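PDB 6O1W: DNA translocase coupling protein from Clostridium perfringens, which probably binds DNA and ATP as an FtsK/SpoIIIE-family coupling protein in conjugation of plasmid pCW3, this chain being one piece of a longer membrane protein. Local coordinates for residues Phe21-Lys32 and Ile45-Trp56. Sequence-based numbering, arbitrary orientation.
Sequences FVGADSKTPILK and ITFESMIPIETW
F21 drives the edge of its ring into the face of W56, a T-shaped pair with planes at 89° and CE2 of F21 lying over the centre of the indole six-membered ring. With CG trans to N across the CA-CB bond (chi1 -166°), F21 carries its ring under CD1 of I51 and turns its edge to W56. The CD1 methyl of I51 lies over one face of F21, toward the rim, as a CH-pi contact, 3.8 Å from the ring centroid. P29 joins the same apolar cluster, its CG 3.5 Å from CZ2 of W56. Weak bonds from NE1 of W56 to S49 OG and I51 O help to hold the indole at its edge.

Beyond P29 the chains pair as an antiparallel beta hairpin. I30 and E48 exchange both backbone bonds, I30 N to E48 O and E48 N to I30 O, each 2.8 Å, and K32 N reaches T46 O. A water bridges T28 O and E48 O where the strands part. K32 folds its chain back over E48, and its NZ meets OE1 in a salt bridge at 3.3 Å from well above the carboxylate plane; R81 takes OE2. At the other end the selenium of selenomethionine M50 rests 3.6 Å from CG of D25, whose OD1 accepts from K27 N to form an Asx turn.

The hairpin forms one side of a four-stranded antiparallel sheet, far from the ATP-binding loop: strand 30-36 is outermost, strand 43-48 pairs on with strand 82-89, and helix 7-18 packs against P29, L31 and F47 through F16 and Y12.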
loop_
_atom_site.group_PDB
_atom_site.type_symbol
_atom_site.label_atom_id
_atom_site.label_comp_id
_atom_site.label_asym_id
_atom_site.label_seq_id
_atom_site.Cartn_x
_atom_site.Cartn_y
_atom_site.Cartn_z
ATOM N N PHE A 21 -9.603 28.710 -28.186
ATOM C CA PHE A 21 -10.492 27.905 -27.374
ATOM C C PHE A 21 -11.402 28.856 -26.593
ATOM O O PHE A 21 -11.161 29.135 -25.423
ATOM C CB PHE A 21 -9.667 26.979 -26.479
ATOM C CG PHE A 21 -10.424 25.866 -25.814
ATOM C CD1 PHE A 21 -10.921 24.798 -26.557
ATOM C CD2 PHE A 21 -10.567 25.830 -24.433
ATOM C CE1 PHE A 21 -11.565 23.723 -25.928
ATOM C CE2 PHE A 21 -11.253 24.780 -23.817
ATOM C CZ PHE A 21 -11.727 23.724 -24.572
ATOM N N VAL A 22 -12.439 29.371 -27.275
ATOM C CA VAL A 22 -13.392 30.374 -26.733
ATOM C C VAL A 22 -14.849 29.899 -26.827
ATOM O O VAL A 22 -15.180 29.163 -27.757
ATOM C CB VAL A 22 -13.231 31.776 -27.406
ATOM C CG1 VAL A 22 -11.829 32.355 -27.197
ATOM C CG2 VAL A 22 -13.582 31.741 -28.892
ATOM N N GLY A 23 -15.694 30.341 -25.888
ATOM C CA GLY A 23 -17.119 30.019 -25.879
ATOM C C GLY A 23 -17.901 30.951 -26.788
ATOM O O GLY A 23 -17.297 31.790 -27.466
ATOM N N ALA A 24 -19.257 30.855 -26.781
ATOM C CA ALA A 24 -20.135 31.724 -27.600
ATOM C C ALA A 24 -19.946 33.219 -27.310
ATOM O O ALA A 24 -20.134 34.044 -28.210
ATOM C CB ALA A 24 -21.599 31.344 -27.407
ATOM N N ASP A 25 -19.555 33.555 -26.061
ATOM C CA ASP A 25 -19.266 34.918 -25.590
ATOM C C ASP A 25 -17.864 35.403 -26.017
ATOM O O ASP A 25 -17.466 36.500 -25.638
ATOM C CB ASP A 25 -19.397 34.979 -24.056
ATOM C CG ASP A 25 -18.529 33.991 -23.273
ATOM O OD1 ASP A 25 -17.743 33.232 -23.913
ATOM O OD2 ASP A 25 -18.637 33.966 -22.027
ATOM N N SER A 26 -17.113 34.570 -26.778
ATOM C CA SER A 26 -15.750 34.808 -27.280
ATOM C C SER A 26 -14.681 34.903 -26.159
ATOM O O SER A 26 -13.578 35.411 -26.390
ATOM C CB SER A 26 -15.703 36.021 -28.211
ATOM O OG SER A 26 -16.486 35.791 -29.371
ATOM N N LYS A 27 -14.971 34.353 -24.970
ATOM C CA LYS A 27 -13.989 34.381 -23.888
ATOM C C LYS A 27 -13.277 33.053 -23.750
ATOM O O LYS A 27 -13.886 31.994 -23.947
ATOM C CB LYS A 27 -14.632 34.787 -22.560
ATOM C CG LYS A 27 -15.104 36.235 -22.584
ATOM C CD LYS A 27 -15.632 36.707 -21.250
ATOM C CE LYS A 27 -16.210 38.100 -21.358
ATOM N NZ LYS A 27 -15.179 39.119 -21.686
ATOM N N THR A 28 -11.986 33.106 -23.395
ATOM C CA THR A 28 -11.198 31.900 -23.132
ATOM C C THR A 28 -11.575 31.487 -21.692
ATOM O O THR A 28 -12.042 32.336 -20.933
ATOM C CB THR A 28 -9.691 32.170 -23.222
ATOM O OG1 THR A 28 -9.358 33.223 -22.327
ATOM C CG2 THR A 28 -9.213 32.456 -24.626
ATOM N N PRO A 29 -11.392 30.209 -21.298
ATOM C CA PRO A 29 -11.783 29.792 -19.938
ATOM C C PRO A 29 -11.143 30.621 -18.834
ATOM O O PRO A 29 -10.021 31.108 -18.973
ATOM C CB PRO A 29 -11.332 28.342 -19.883
ATOM C CG PRO A 29 -11.418 27.893 -21.322
ATOM C CD PRO A 29 -10.914 29.059 -22.090
ATOM N N ILE A 30 -11.909 30.827 -17.763
ATOM C CA ILE A 30 -11.521 31.590 -16.588
ATOM C C ILE A 30 -11.072 30.621 -15.493
ATOM O O ILE A 30 -11.875 29.802 -15.055
ATOM C CB ILE A 30 -12.744 32.426 -16.093
ATOM C CG1 ILE A 30 -13.348 33.344 -17.199
ATOM C CG2 ILE A 30 -12.423 33.220 -14.816
ATOM C CD1 ILE A 30 -12.403 34.402 -17.816
ATOM N N LEU A 31 -9.831 30.781 -14.982
ATOM C CA LEU A 31 -9.341 29.997 -13.854
ATOM C C LEU A 31 -10.092 30.432 -12.586
ATOM O O LEU A 31 -10.000 31.601 -12.185
ATOM C CB LEU A 31 -7.825 30.181 -13.651
ATOM C CG LEU A 31 -7.219 29.404 -12.463
ATOM C CD1 LEU A 31 -7.201 27.918 -12.723
ATOM C CD2 LEU A 31 -5.829 29.913 -12.116
ATOM N N LYS A 32 -10.851 29.498 -11.986
ATOM C CA LYS A 32 -11.605 29.760 -10.762
ATOM C C LYS A 32 -10.782 29.345 -9.566
ATOM O O LYS A 32 -10.792 30.047 -8.551
ATOM C CB LYS A 32 -12.969 29.030 -10.766
ATOM C CG LYS A 32 -13.952 29.528 -11.838
ATOM C CD LYS A 32 -14.215 31.066 -11.827
ATOM C CE LYS A 32 -15.089 31.526 -10.674
ATOM N NZ LYS A 32 -16.506 31.084 -10.806
ATOM N N ILE A 45 -8.093 21.601 -11.131
ATOM C CA ILE A 45 -8.145 22.872 -11.835
ATOM C C ILE A 45 -9.574 23.125 -12.251
ATOM O O ILE A 45 -10.166 22.312 -12.964
ATOM C CB ILE A 45 -7.157 22.981 -13.020
ATOM C CG1 ILE A 45 -5.805 22.276 -12.729
ATOM C CG2 ILE A 45 -6.943 24.448 -13.387
ATOM C CD1 ILE A 45 -4.975 21.961 -14.042
ATOM N N THR A 46 -10.135 24.245 -11.780
ATOM C CA THR A 46 -11.517 24.592 -12.063
ATOM C C THR A 46 -11.549 25.764 -13.003
ATOM O O THR A 46 -10.950 26.801 -12.723
ATOM C CB THR A 46 -12.268 24.857 -10.744
ATOM O OG1 THR A 46 -12.061 23.745 -9.885
ATOM C CG2 THR A 46 -13.749 25.083 -10.948
ATOM N N PHE A 47 -12.288 25.606 -14.113
ATOM C CA PHE A 47 -12.459 26.638 -15.130
ATOM C C PHE A 47 -13.912 26.980 -15.334
ATOM O O PHE A 47 -14.786 26.106 -15.302
ATOM C CB PHE A 47 -11.859 26.192 -16.482
ATOM C CG PHE A 47 -10.347 26.146 -16.540
ATOM C CD1 PHE A 47 -9.597 27.323 -16.631
ATOM C CD2 PHE A 47 -9.676 24.936 -16.576
ATOM C CE1 PHE A 47 -8.207 27.279 -16.726
ATOM C CE2 PHE A 47 -8.284 24.892 -16.679
ATOM C CZ PHE A 47 -7.559 26.061 -16.731
ATOM N N GLU A 48 -14.155 28.255 -15.625
ATOM C CA GLU A 48 -15.459 28.740 -15.987
ATOM C C GLU A 48 -15.430 29.199 -17.437
ATOM O O GLU A 48 -14.573 30.011 -17.818
ATOM C CB GLU A 48 -15.925 29.863 -15.075
ATOM C CG GLU A 48 -17.408 30.133 -15.263
ATOM C CD GLU A 48 -17.940 31.386 -14.601
ATOM O OE1 GLU A 48 -17.176 32.052 -13.865
ATOM O OE2 GLU A 48 -19.130 31.703 -14.825
ATOM N N SER A 49 -16.382 28.694 -18.244
ATOM C CA SER A 49 -16.514 29.041 -19.675
ATOM C C SER A 49 -17.860 28.573 -20.247
ATOM O O SER A 49 -18.562 27.796 -19.616
ATOM C CB SER A 49 -15.383 28.401 -20.495
ATOM O OG SER A 49 -15.589 27.007 -20.587
HETATM N N MSE A 50 -18.156 28.973 -21.466
HETATM C CA MSE A 50 -19.355 28.556 -22.171
HETATM C C MSE A 50 -19.057 27.388 -23.122
HETATM O O MSE A 50 -19.926 27.035 -23.921
HETATM C CB MSE A 50 -19.946 29.745 -22.945
HETATM C CG MSE A 50 -20.673 30.743 -22.061
HETATM SE SE MSE A 50 -21.565 32.061 -23.179
HETATM C CE MSE A 50 -23.024 30.923 -23.942
ATOM N N ILE A 51 -17.852 26.775 -23.037
ATOM C CA ILE A 51 -17.475 25.663 -23.919
ATOM C C ILE A 51 -18.034 24.354 -23.350
ATOM O O ILE A 51 -17.745 24.022 -22.194
ATOM C CB ILE A 51 -15.945 25.613 -24.197
ATOM C CG1 ILE A 51 -15.437 26.963 -24.752
ATOM C CG2 ILE A 51 -15.597 24.462 -25.143
ATOM C CD1 ILE A 51 -13.975 27.206 -24.589
ATOM N N PRO A 52 -18.829 23.596 -24.146
ATOM C CA PRO A 52 -19.399 22.340 -23.622
ATOM C C PRO A 52 -18.337 21.301 -23.216
ATOM O O PRO A 52 -17.234 21.271 -23.782
ATOM C CB PRO A 52 -20.323 21.847 -24.758
ATOM C CG PRO A 52 -19.947 22.628 -25.976
ATOM C CD PRO A 52 -19.267 23.876 -25.538
ATOM N N ILE A 53 -18.656 20.492 -22.202
ATOM C CA ILE A 53 -17.783 19.452 -21.652
ATOM C C ILE A 53 -17.239 18.485 -22.739
ATOM O O ILE A 53 -16.082 18.090 -22.668
ATOM C CB ILE A 53 -18.482 18.695 -20.477
ATOM C CG1 ILE A 53 -17.518 17.789 -19.698
ATOM C CG2 ILE A 53 -19.708 17.894 -20.954
ATOM C CD1 ILE A 53 -16.636 18.425 -18.776
ATOM N N GLU A 54 -18.079 18.134 -23.738
ATOM C CA GLU A 54 -17.723 17.242 -24.841
ATOM C C GLU A 54 -16.654 17.877 -25.735
ATOM O O GLU A 54 -15.779 17.160 -26.220
ATOM C CB GLU A 54 -18.952 16.726 -25.626
ATOM C CG GLU A 54 -20.147 17.671 -25.678
ATOM C CD GLU A 54 -21.049 17.685 -24.457
ATOM O OE1 GLU A 54 -21.602 16.620 -24.099
ATOM O OE2 GLU A 54 -21.206 18.772 -23.858
ATOM N N THR A 55 -16.666 19.217 -25.867
ATOM C CA THR A 55 -15.610 19.929 -26.585
ATOM C C THR A 55 -14.280 19.907 -25.761
ATOM O O THR A 55 -13.242 19.567 -26.323
ATOM C CB THR A 55 -16.066 21.306 -27.023
ATOM O OG1 THR A 55 -17.185 21.121 -27.889
ATOM C CG2 THR A 55 -14.962 22.072 -27.783
ATOM N N TRP A 56 -14.337 20.151 -24.421
ATOM C CA TRP A 56 -13.156 20.044 -23.552
ATOM C C TRP A 56 -12.573 18.632 -23.693
ATOM O O TRP A 56 -11.348 18.477 -23.745
ATOM C CB TRP A 56 -13.516 20.265 -22.055
ATOM C CG TRP A 56 -13.711 21.703 -21.653
ATOM C CD1 TRP A 56 -14.848 22.443 -21.778
ATOM C CD2 TRP A 56 -12.744 22.555 -21.016
ATOM N NE1 TRP A 56 -14.662 23.698 -21.234
ATOM C CE2 TRP A 56 -13.374 23.804 -20.784
ATOM C CE3 TRP A 56 -11.382 22.408 -20.681
ATOM C CZ2 TRP A 56 -12.707 24.879 -20.184
ATOM C CZ3 TRP A 56 -10.714 23.481 -20.111
ATOM C CH2 TRP A 56 -11.373 24.703 -19.868
HETATM O O HOH W 1 -14.632 31.950 -20.159
#